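Local coordinates for archaeal flagellar ATP-binding protein FlaH (Methanocaldococcus jannaschii DSM 2661, PDB 4WIA), which probably binds ATP with magnesium, as a KaiC-like P-loop ATPase of the archaellum, the archaeal flagellum, at residues Leu202-Asn205 against Met206-Ser210; Val172-Ile175 against Ile176-Ser179; Leu65-Leu68 against Glu69-Gln73. All coordinates share one frame; numbering follows the deposited sequence.

Contact 1. Residues Leu202-Asn205 against Met206-Ser210; sequences LKYN and MAPGS
The ring of Tyr204 lies flat against Ala207, whose CA sits 3.8 Å from the ring centroid and only 4° off the ring normal, a CH-pi contact over the face. The Ala207 methyl covers the inner part of the same face, its CB 3.7 Å from Tyr204 CD2. Tyr204 reaches this place because CG is anti to the backbone N (chi1 -161°), which carries the ring forward over the residues that follow. Its far end meets Pro208, the two side chains crossing at about a right angle: CD of the proline ring lies 3.5 Å from Tyr204 CZ and 3.2 Å from the hydroxyl OH. That hydroxyl is hydrogen-bonded to the backbone oxygen of Ile20, while Tyr211 meets the tyrosine ring edge-to-face. The backbone beneath is a type II beta turn from Tyr204 to Ala207, leading out of strand 194-204 at the surface of the KaiC-like domain; just ahead of it, Leu202 and Lys203 both face Leu183 in a classic beta bulge. Met206, a selenomethionine, takes the third position of the turn with positive phi. The closing bond from Ala207 N to Tyr204 O is weak, at 3.3 Å with an N-H...O angle of 134°, and the ring contact joins the same two residues. Asn205 and Met206 turn their side chains against Thr181, and the selenomethionine also touches Ser28.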
ATOM      1  N   LEU A 202      -2.797   3.739  29.272  1.00 53.59           N
ATOM      2  CA  LEU A 202      -3.573   3.683  30.504  1.00 54.36           C
ATOM      3  C   LEU A 202      -5.006   3.291  30.270  1.00 52.17           C
ATOM      4  O   LEU A 202      -5.631   2.787  31.155  1.00 55.88           O
ATOM      5  CB  LEU A 202      -3.539   5.013  31.201  1.00 55.69           C
ATOM      6  CG  LEU A 202      -2.156   5.533  31.534  1.00 56.82           C
ATOM      7  CD1 LEU A 202      -2.246   6.951  32.077  1.00 58.08           C
ATOM      8  CD2 LEU A 202      -1.483   4.619  32.527  1.00 60.19           C
ATOM      9  N   LYS A 203      -5.506   3.444  29.061  1.00 50.87           N
ATOM     10  CA  LYS A 203      -6.907   3.179  28.791  1.00 51.11           C
ATOM     11  C   LYS A 203      -7.063   3.033  27.318  1.00 46.83           C
ATOM     12  O   LYS A 203      -6.403   3.719  26.564  1.00 43.08           O
ATOM     13  CB  LYS A 203      -7.689   4.386  29.266  1.00 56.48           C
ATOM     14  CG  LYS A 203      -9.177   4.410  29.000  1.00 60.44           C
ATOM     15  CD  LYS A 203      -9.665   5.803  29.414  1.00 61.05           C
ATOM     16  CE  LYS A 203     -11.116   6.028  29.186  1.00 61.88           C
ATOM     17  NZ  LYS A 203     -11.389   7.465  29.416  1.00 64.56           N
ATOM     18  N   TYR A 204      -7.929   2.135  26.893  1.00 47.36           N
ATOM     19  CA  TYR A 204      -8.080   1.836  25.492  1.00 47.10           C
ATOM     20  C   TYR A 204      -9.442   1.262  25.259  1.00 50.42           C
ATOM     21  O   TYR A 204      -9.602   0.061  25.155  1.00 56.59           O
ATOM     22  CB  TYR A 204      -6.997   0.813  25.051  1.00 47.43           C
ATOM     23  CG  TYR A 204      -6.714   0.710  23.540  1.00 45.67           C
ATOM     24  CD1 TYR A 204      -7.432   1.449  22.617  1.00 45.81           C
ATOM     25  CD2 TYR A 204      -5.745  -0.166  23.059  1.00 44.74           C
ATOM     26  CE1 TYR A 204      -7.171   1.328  21.250  1.00 47.83           C
ATOM     27  CE2 TYR A 204      -5.477  -0.307  21.722  1.00 43.99           C
ATOM     28  CZ  TYR A 204      -6.180   0.444  20.806  1.00 46.38           C
ATOM     29  OH  TYR A 204      -5.894   0.333  19.452  1.00 44.60           O
ATOM     30  N   ASN A 205     -10.455   2.110  25.181  1.00 54.17           N
ATOM     31  CA  ASN A 205     -11.794   1.659  24.809  1.00 53.50           C
ATOM     32  C   ASN A 205     -11.762   1.195  23.360  1.00 52.72           C
ATOM     33  O   ASN A 205     -11.115   1.822  22.471  1.00 48.96           O
ATOM     34  CB  ASN A 205     -12.807   2.787  24.880  1.00 56.95           C
ATOM     35  CG  ASN A 205     -12.914   3.420  26.251  1.00 62.75           C
ATOM     36  OD1 ASN A 205     -12.584   2.824  27.258  1.00 62.89           O
ATOM     37  ND2 ASN A 205     -13.379   4.683  26.279  1.00 67.44           N
HETATM   38  N   MSE A 206     -12.551   0.182  23.102  1.00 52.69           N
HETATM   39  CA  MSE A 206     -12.708  -0.398  21.775  1.00 55.30           C
HETATM   40  C   MSE A 206     -11.412  -1.030  21.312  1.00 54.47           C
HETATM   41  O   MSE A 206     -11.169  -1.213  20.077  1.00 50.64           O
HETATM   42  CB  MSE A 206     -13.204   0.611  20.747  1.00 56.91           C
HETATM   43  CG  MSE A 206     -14.154   1.697  21.259  1.00 62.94           C
HETATM   44 SE   MSE A 206     -14.668   2.871  19.752  1.00 66.80          SE
HETATM   45  CE  MSE A 206     -13.538   4.442  20.074  1.00 56.90           C
ATOM     46  N   ALA A 207     -10.555  -1.369  22.285  1.00 53.10           N
ATOM     47  CA  ALA A 207      -9.269  -2.013  21.960  1.00 51.62           C
ATOM     48  C   ALA A 207      -9.596  -3.118  21.007  1.00 50.09           C
ATOM     49  O   ALA A 207     -10.429  -3.952  21.306  1.00 52.55           O
ATOM     50  CB  ALA A 207      -8.626  -2.560  23.216  1.00 54.30           C
ATOM     51  N   PRO A 208      -9.033  -3.082  19.819  1.00 50.63           N
ATOM     52  CA  PRO A 208      -9.361  -4.038  18.762  1.00 52.97           C
ATOM     53  C   PRO A 208      -8.714  -5.388  18.894  1.00 57.14           C
ATOM     54  O   PRO A 208      -8.993  -6.287  18.089  1.00 68.14           O
ATOM     55  CB  PRO A 208      -8.744  -3.403  17.551  1.00 50.64           C
ATOM     56  CG  PRO A 208      -7.569  -2.704  18.087  1.00 50.08           C
ATOM     57  CD  PRO A 208      -7.988  -2.143  19.391  1.00 50.59           C
ATOM     58  N   GLY A 209      -7.866  -5.560  19.891  1.00 55.50           N
ATOM     59  CA  GLY A 209      -7.250  -6.862  20.140  1.00 55.70           C
ATOM     60  C   GLY A 209      -6.244  -6.725  21.240  1.00 53.08           C
ATOM     61  O   GLY A 209      -6.034  -5.607  21.773  1.00 51.73           O
ATOM     62  N   SER A 210      -5.615  -7.846  21.560  1.00 51.16           N
ATOM     63  CA  SER A 210      -4.620  -7.881  22.594  1.00 50.80           C
ATOM     64  C   SER A 210      -3.569  -6.829  22.289  1.00 47.22           C
ATOM     65  O   SER A 210      -3.185  -6.664  21.133  1.00 48.83           O
ATOM     66  CB  SER A 210      -4.000  -9.260  22.630  1.00 53.40           C
ATOM     67  OG  SER A 210      -3.266  -9.382  23.813  1.00 57.08           O
TER

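Contact 2. Residues Val172-Ile175 against Ile176-Ser179; sequences VLTI and IRTS
Arg177 leaves helix 170-179 with CG beside its own backbone N (chi1 -71°) and then runs extended from CG to NE, which carries the guanidinium back along the helix over Leu173. Leu173 has the same first torsion (chi1 -68°), and its CB lies 3.5 Å above the guanidinium plane, offset toward the rim, with the nearest approach to Arg177 NH2 at 3.6 Å. Further out, Leu173 CD1 is 4.0 Å from Arg177 NH1, while Thr174 OG1 stands at the edge of the group, in its plane; OG1 itself is hydrogen-bonded to the backbone oxygen of Glu170. On another side of the helix, Ile176 reaches back to Val172, CD1 to CG1 at 4.2 Å, and both side chains touch Val142 of helix 142-153. The backbone bonds are regular, as in Arg177 N to Leu173 O at 2.9 Å. Thr174 O is gripped twice by Thr178, by N at 3.0 Å and by the hydroxyl OG1 at 3.1 Å, the two donors coming from opposite faces of the carbonyl plane. Arg177 forms salt bridges to Glu170 through NH2 and to Glu33 through NH1, and so ties its own helix to strand 29-33. An alanine in place of Arg177 would remove the cover over Leu173 CB and is likely to leave the carboxylates of Glu170 and Glu33 without their shared cationic mate. An arginine flanked by two carboxylates in this way is likely to stay firmly charged.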
ATOM      1  N   VAL A 172      -8.674  20.293  34.927  1.00 83.10           N
ATOM      2  CA  VAL A 172      -8.890  20.230  33.486  1.00 79.55           C
ATOM      3  C   VAL A 172      -8.399  18.896  32.885  1.00 76.14           C
ATOM      4  O   VAL A 172      -9.052  18.266  32.013  1.00 71.63           O
ATOM      5  CB  VAL A 172      -8.165  21.408  32.813  1.00 78.00           C
ATOM      6  CG1 VAL A 172      -8.348  21.348  31.313  1.00 75.44           C
ATOM      7  CG2 VAL A 172      -8.653  22.741  33.351  1.00 81.86           C
ATOM      8  N   LEU A 173      -7.241  18.469  33.350  1.00 77.40           N
ATOM      9  CA  LEU A 173      -6.622  17.241  32.822  1.00 73.01           C
ATOM     10  C   LEU A 173      -7.539  16.042  33.041  1.00 72.28           C
ATOM     11  O   LEU A 173      -7.748  15.257  32.125  1.00 70.07           O
ATOM     12  CB  LEU A 173      -5.257  17.015  33.487  1.00 73.21           C
ATOM     13  CG  LEU A 173      -4.157  18.030  33.142  1.00 71.95           C
ATOM     14  CD1 LEU A 173      -2.944  17.923  34.081  1.00 74.70           C
ATOM     15  CD2 LEU A 173      -3.753  17.928  31.693  1.00 68.59           C
ATOM     16  N   THR A 174      -8.068  15.906  34.259  1.00 76.91           N
ATOM     17  CA  THR A 174      -9.024  14.843  34.590  1.00 75.56           C
ATOM     18  C   THR A 174     -10.185  14.754  33.596  1.00 73.44           C
ATOM     19  O   THR A 174     -10.645  13.665  33.283  1.00 72.94           O
ATOM     20  CB  THR A 174      -9.601  15.082  35.978  1.00 82.83           C
ATOM     21  OG1 THR A 174      -8.566  14.979  36.972  1.00 85.97           O
ATOM     22  CG2 THR A 174     -10.692  14.079  36.292  1.00 84.63           C
ATOM     23  N   ILE A 175     -10.645  15.896  33.085  1.00 72.67           N
ATOM     24  CA  ILE A 175     -11.779  15.921  32.160  1.00 71.58           C
ATOM     25  C   ILE A 175     -11.371  15.380  30.835  1.00 66.26           C
ATOM     26  O   ILE A 175     -12.096  14.637  30.188  1.00 66.03           O
ATOM     27  CB  ILE A 175     -12.353  17.370  31.986  1.00 74.10           C
ATOM     28  CG1 ILE A 175     -13.003  17.826  33.289  1.00 79.75           C
ATOM     29  CG2 ILE A 175     -13.363  17.435  30.841  1.00 72.04           C
ATOM     30  CD1 ILE A 175     -13.200  19.320  33.376  1.00 83.88           C
ATOM     31  N   ILE A 176     -10.200  15.803  30.392  1.00 65.60           N
ATOM     32  CA  ILE A 176      -9.696  15.351  29.103  1.00 61.15           C
ATOM     33  C   ILE A 176      -9.522  13.847  29.169  1.00 60.09           C
ATOM     34  O   ILE A 176      -9.874  13.127  28.240  1.00 59.94           O
ATOM     35  CB  ILE A 176      -8.371  16.068  28.751  1.00 59.91           C
ATOM     36  CG1 ILE A 176      -8.651  17.567  28.536  1.00 61.50           C
ATOM     37  CG2 ILE A 176      -7.728  15.464  27.507  1.00 55.37           C
ATOM     38  CD1 ILE A 176      -7.396  18.421  28.453  1.00 62.71           C
ATOM     39  N   ARG A 177      -8.949  13.380  30.270  1.00 63.43           N
ATOM     40  CA  ARG A 177      -8.625  11.945  30.414  1.00 63.37           C
ATOM     41  C   ARG A 177      -9.901  11.142  30.379  1.00 63.19           C
ATOM     42  O   ARG A 177      -9.947  10.081  29.776  1.00 59.70           O
ATOM     43  CB  ARG A 177      -7.891  11.662  31.730  1.00 65.31           C
ATOM     44  CG  ARG A 177      -6.468  12.174  31.824  1.00 63.77           C
ATOM     45  CD  ARG A 177      -6.039  12.085  33.269  1.00 68.90           C
ATOM     46  NE  ARG A 177      -4.732  12.659  33.610  1.00 73.32           N
ATOM     47  CZ  ARG A 177      -4.470  13.543  34.601  1.00 77.54           C
ATOM     48  NH1 ARG A 177      -3.222  13.964  34.815  1.00 80.70           N
ATOM     49  NH2 ARG A 177      -5.412  14.016  35.384  1.00 81.66           N
ATOM     50  N   THR A 178     -10.939  11.632  31.065  1.00 66.54           N
ATOM     51  CA  THR A 178     -12.240  10.969  31.019  1.00 67.02           C
ATOM     52  C   THR A 178     -12.797  10.895  29.591  1.00 63.57           C
ATOM     53  O   THR A 178     -13.354   9.889  29.170  1.00 64.03           O
ATOM     54  CB  THR A 178     -13.240  11.652  31.984  1.00 69.34           C
ATOM     55  OG1 THR A 178     -12.793  11.415  33.325  1.00 72.64           O
ATOM     56  CG2 THR A 178     -14.654  11.075  31.838  1.00 68.25           C
ATOM     57  N   SER A 179     -12.618  11.952  28.854  1.00 62.37           N
ATOM     58  CA  SER A 179     -13.140  11.998  27.534  1.00 63.39           C
ATOM     59  C   SER A 179     -12.334  11.091  26.600  1.00 57.57           C
ATOM     60  O   SER A 179     -12.835  10.554  25.630  1.00 55.33           O
ATOM     61  CB  SER A 179     -13.115  13.458  27.110  1.00 69.52           C
ATOM     62  OG  SER A 179     -14.122  13.716  26.152  1.00 83.68           O
TER

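Contact 3. Residues Leu65-Leu68 against Glu69-Gln73; sequences LTTL and EFIKQ
Glu69 reaches back to Thr66, its OE2 accepting a nearly straight bond from Thr66 N (2.9 Å, 171°) through the lone pair pointing away from the other carboxylate oxygen. In return, Glu69 N donates to Thr66 OG1 at 3.2 Å. The threonine hydroxyl lies between its backbone N and carbonyl carbon (chi1 58°), a setting that turns OG1 inward over the start of the helix, and it also makes a weak bond to Glu69 OE2. The glutamate stem also packs against Leu65, whose CD2 is 4.0 Å from Glu69 CB. Phe70 follows, its N bonded to Thr66 O at 2.9 Å; CG stands anti to the backbone N (chi1 -176°), and the ring leaves the turn to stack on Tyr92 and meet Tyr60, with Leu65 CD1 at its edge, 4.4 Å from Phe70 CD1. Ile71 sets CD1 against Thr67 CG2 at 4.0 Å and continues onto helix 82-87. Lys72 bends at chi2 and chi3, which lays CE beside Leu68 CD1 at 3.8 Å on the outer surface. Gln73 presents CB to Leu65 CD1, while its side-chain NE2 is hydrogen-bonded to OE1 of Gln45. The reciprocal bonds of Thr66 and Glu69 form a capping box that begins helix 67-76, just after Gln64, which probably binds ATP, as in related proteins.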
ATOM      1  N   LEU A  65       5.736  23.935  15.083  1.00 52.17           N
ATOM      2  CA  LEU A  65       6.531  23.909  13.895  1.00 52.38           C
ATOM      3  C   LEU A  65       5.822  24.560  12.723  1.00 53.02           C
ATOM      4  O   LEU A  65       4.655  24.261  12.405  1.00 48.31           O
ATOM      5  CB  LEU A  65       6.868  22.455  13.526  1.00 51.44           C
ATOM      6  CG  LEU A  65       7.589  21.600  14.597  1.00 51.92           C
ATOM      7  CD1 LEU A  65       7.776  20.189  14.131  1.00 50.84           C
ATOM      8  CD2 LEU A  65       8.983  22.178  14.965  1.00 56.74           C
ATOM      9  N   THR A  66       6.580  25.395  12.022  1.00 56.23           N
ATOM     10  CA  THR A  66       6.169  25.910  10.722  1.00 55.61           C
ATOM     11  C   THR A  66       6.174  24.747   9.770  1.00 52.67           C
ATOM     12  O   THR A  66       6.652  23.658  10.109  1.00 48.56           O
ATOM     13  CB  THR A  66       7.155  26.933  10.148  1.00 59.90           C
ATOM     14  OG1 THR A  66       8.444  26.325  10.037  1.00 60.41           O
ATOM     15  CG2 THR A  66       7.247  28.173  11.005  1.00 62.47           C
ATOM     16  N   THR A  67       5.617  24.963   8.581  1.00 50.84           N
ATOM     17  CA  THR A  67       5.583  23.925   7.554  1.00 51.76           C
ATOM     18  C   THR A  67       7.018  23.441   7.232  1.00 52.59           C
ATOM     19  O   THR A  67       7.306  22.270   7.198  1.00 52.70           O
ATOM     20  CB  THR A  67       4.827  24.419   6.307  1.00 50.64           C
ATOM     21  OG1 THR A  67       3.525  24.839   6.724  1.00 50.21           O
ATOM     22  CG2 THR A  67       4.622  23.323   5.283  1.00 51.11           C
ATOM     23  N   LEU A  68       7.913  24.370   7.054  1.00 56.25           N
ATOM     24  CA  LEU A  68       9.281  24.082   6.688  1.00 59.27           C
ATOM     25  C   LEU A  68       9.935  23.170   7.752  1.00 61.76           C
ATOM     26  O   LEU A  68      10.445  22.097   7.424  1.00 55.86           O
ATOM     27  CB  LEU A  68      10.013  25.400   6.556  1.00 62.57           C
ATOM     28  CG  LEU A  68      11.416  25.602   6.059  1.00 70.01           C
ATOM     29  CD1 LEU A  68      12.447  25.657   7.174  1.00 70.40           C
ATOM     30  CD2 LEU A  68      11.700  24.504   5.068  1.00 71.63           C
ATOM     31  N   GLU A  69       9.842  23.580   9.022  1.00 63.89           N
ATOM     32  CA  GLU A  69      10.383  22.818  10.131  1.00 61.11           C
ATOM     33  C   GLU A  69       9.749  21.434  10.193  1.00 54.79           C
ATOM     34  O   GLU A  69      10.426  20.464  10.440  1.00 57.91           O
ATOM     35  CB  GLU A  69      10.199  23.560  11.458  1.00 62.58           C
ATOM     36  CG  GLU A  69      10.853  24.933  11.553  1.00 68.09           C
ATOM     37  CD  GLU A  69      10.414  25.733  12.813  1.00 71.80           C
ATOM     38  OE1 GLU A  69      11.329  26.185  13.526  1.00 78.64           O
ATOM     39  OE2 GLU A  69       9.181  25.933  13.124  1.00 67.59           O
ATOM     40  N   PHE A  70       8.465  21.340   9.932  1.00 51.64           N
ATOM     41  CA  PHE A  70       7.770  20.060   9.916  1.00 49.01           C
ATOM     42  C   PHE A  70       8.316  19.133   8.794  1.00 50.28           C
ATOM     43  O   PHE A  70       8.585  17.937   9.019  1.00 44.08           O
ATOM     44  CB  PHE A  70       6.273  20.269   9.761  1.00 44.48           C
ATOM     45  CG  PHE A  70       5.482  19.025   9.819  1.00 43.99           C
ATOM     46  CD1 PHE A  70       5.269  18.389  11.038  1.00 45.28           C
ATOM     47  CD2 PHE A  70       4.930  18.456   8.681  1.00 42.43           C
ATOM     48  CE1 PHE A  70       4.519  17.201  11.113  1.00 43.09           C
ATOM     49  CE2 PHE A  70       4.219  17.276   8.769  1.00 40.54           C
ATOM     50  CZ  PHE A  70       4.026  16.638   9.965  1.00 38.94           C
ATOM     51  N   ILE A  71       8.468  19.673   7.602  1.00 49.42           N
ATOM     52  CA  ILE A  71       9.007  18.865   6.541  1.00 52.47           C
ATOM     53  C   ILE A  71      10.409  18.334   6.913  1.00 56.70           C
ATOM     54  O   ILE A  71      10.704  17.155   6.686  1.00 57.56           O
ATOM     55  CB  ILE A  71       9.044  19.642   5.242  1.00 57.31           C
ATOM     56  CG1 ILE A  71       7.623  19.823   4.721  1.00 56.38           C
ATOM     57  CG2 ILE A  71       9.902  18.937   4.188  1.00 61.29           C
ATOM     58  CD1 ILE A  71       7.526  20.993   3.774  1.00 61.33           C
ATOM     59  N   LYS A  72      11.255  19.189   7.493  1.00 53.52           N
ATOM     60  CA  LYS A  72      12.560  18.750   7.896  1.00 55.67           C
ATOM     61  C   LYS A  72      12.465  17.684   8.977  1.00 55.11           C
ATOM     62  O   LYS A  72      13.231  16.732   8.944  1.00 54.89           O
ATOM     63  CB  LYS A  72      13.440  19.877   8.437  1.00 58.14           C
ATOM     64  CG  LYS A  72      13.457  21.074   7.540  1.00 60.54           C
ATOM     65  CD  LYS A  72      14.752  21.799   7.614  1.00 64.46           C
ATOM     66  CE  LYS A  72      14.794  22.991   8.527  1.00 65.59           C
ATOM     67  NZ  LYS A  72      15.837  23.912   7.996  1.00 69.91           N
ATOM     68  N   GLN A  73      11.597  17.906   9.962  1.00 49.67           N
ATOM     69  CA  GLN A  73      11.475  16.998  11.071  1.00 51.08           C
ATOM     70  C   GLN A  73      10.975  15.624  10.579  1.00 49.09           C
ATOM     71  O   GLN A  73      11.568  14.600  10.907  1.00 48.55           O
ATOM     72  CB  GLN A  73      10.518  17.541  12.101  1.00 48.59           C
ATOM     73  CG  GLN A  73       9.930  16.473  12.994  1.00 49.03           C
ATOM     74  CD  GLN A  73      10.912  15.945  14.005  1.00 51.52           C
ATOM     75  OE1 GLN A  73      12.055  16.366  14.032  1.00 57.96           O
ATOM     76  NE2 GLN A  73      10.472  15.038  14.868  1.00 51.53           N
TER

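How the contacts relate
Contacts 1 and 2 touch directly: Lys203 NZ lies 3.0 Å from Arg177 O and is hydrogen-bonded to it, so the end of strand 194-204 meets the C-terminal end of helix 170-179. Contact 3 stands apart, across the centre of the chain, its nearest atoms about 21 Å from contact 1 and about 20 Å from contact 2. Relative to the probable nucleotide site, contact 3 comes closer than contact 2, with the Gln73 side chain about 4 Å from that of Val42, against about 10 Å from the Leu173 side chain to that of Lys40 in contact 2. Contact 1 lies away from the probable nucleotide site.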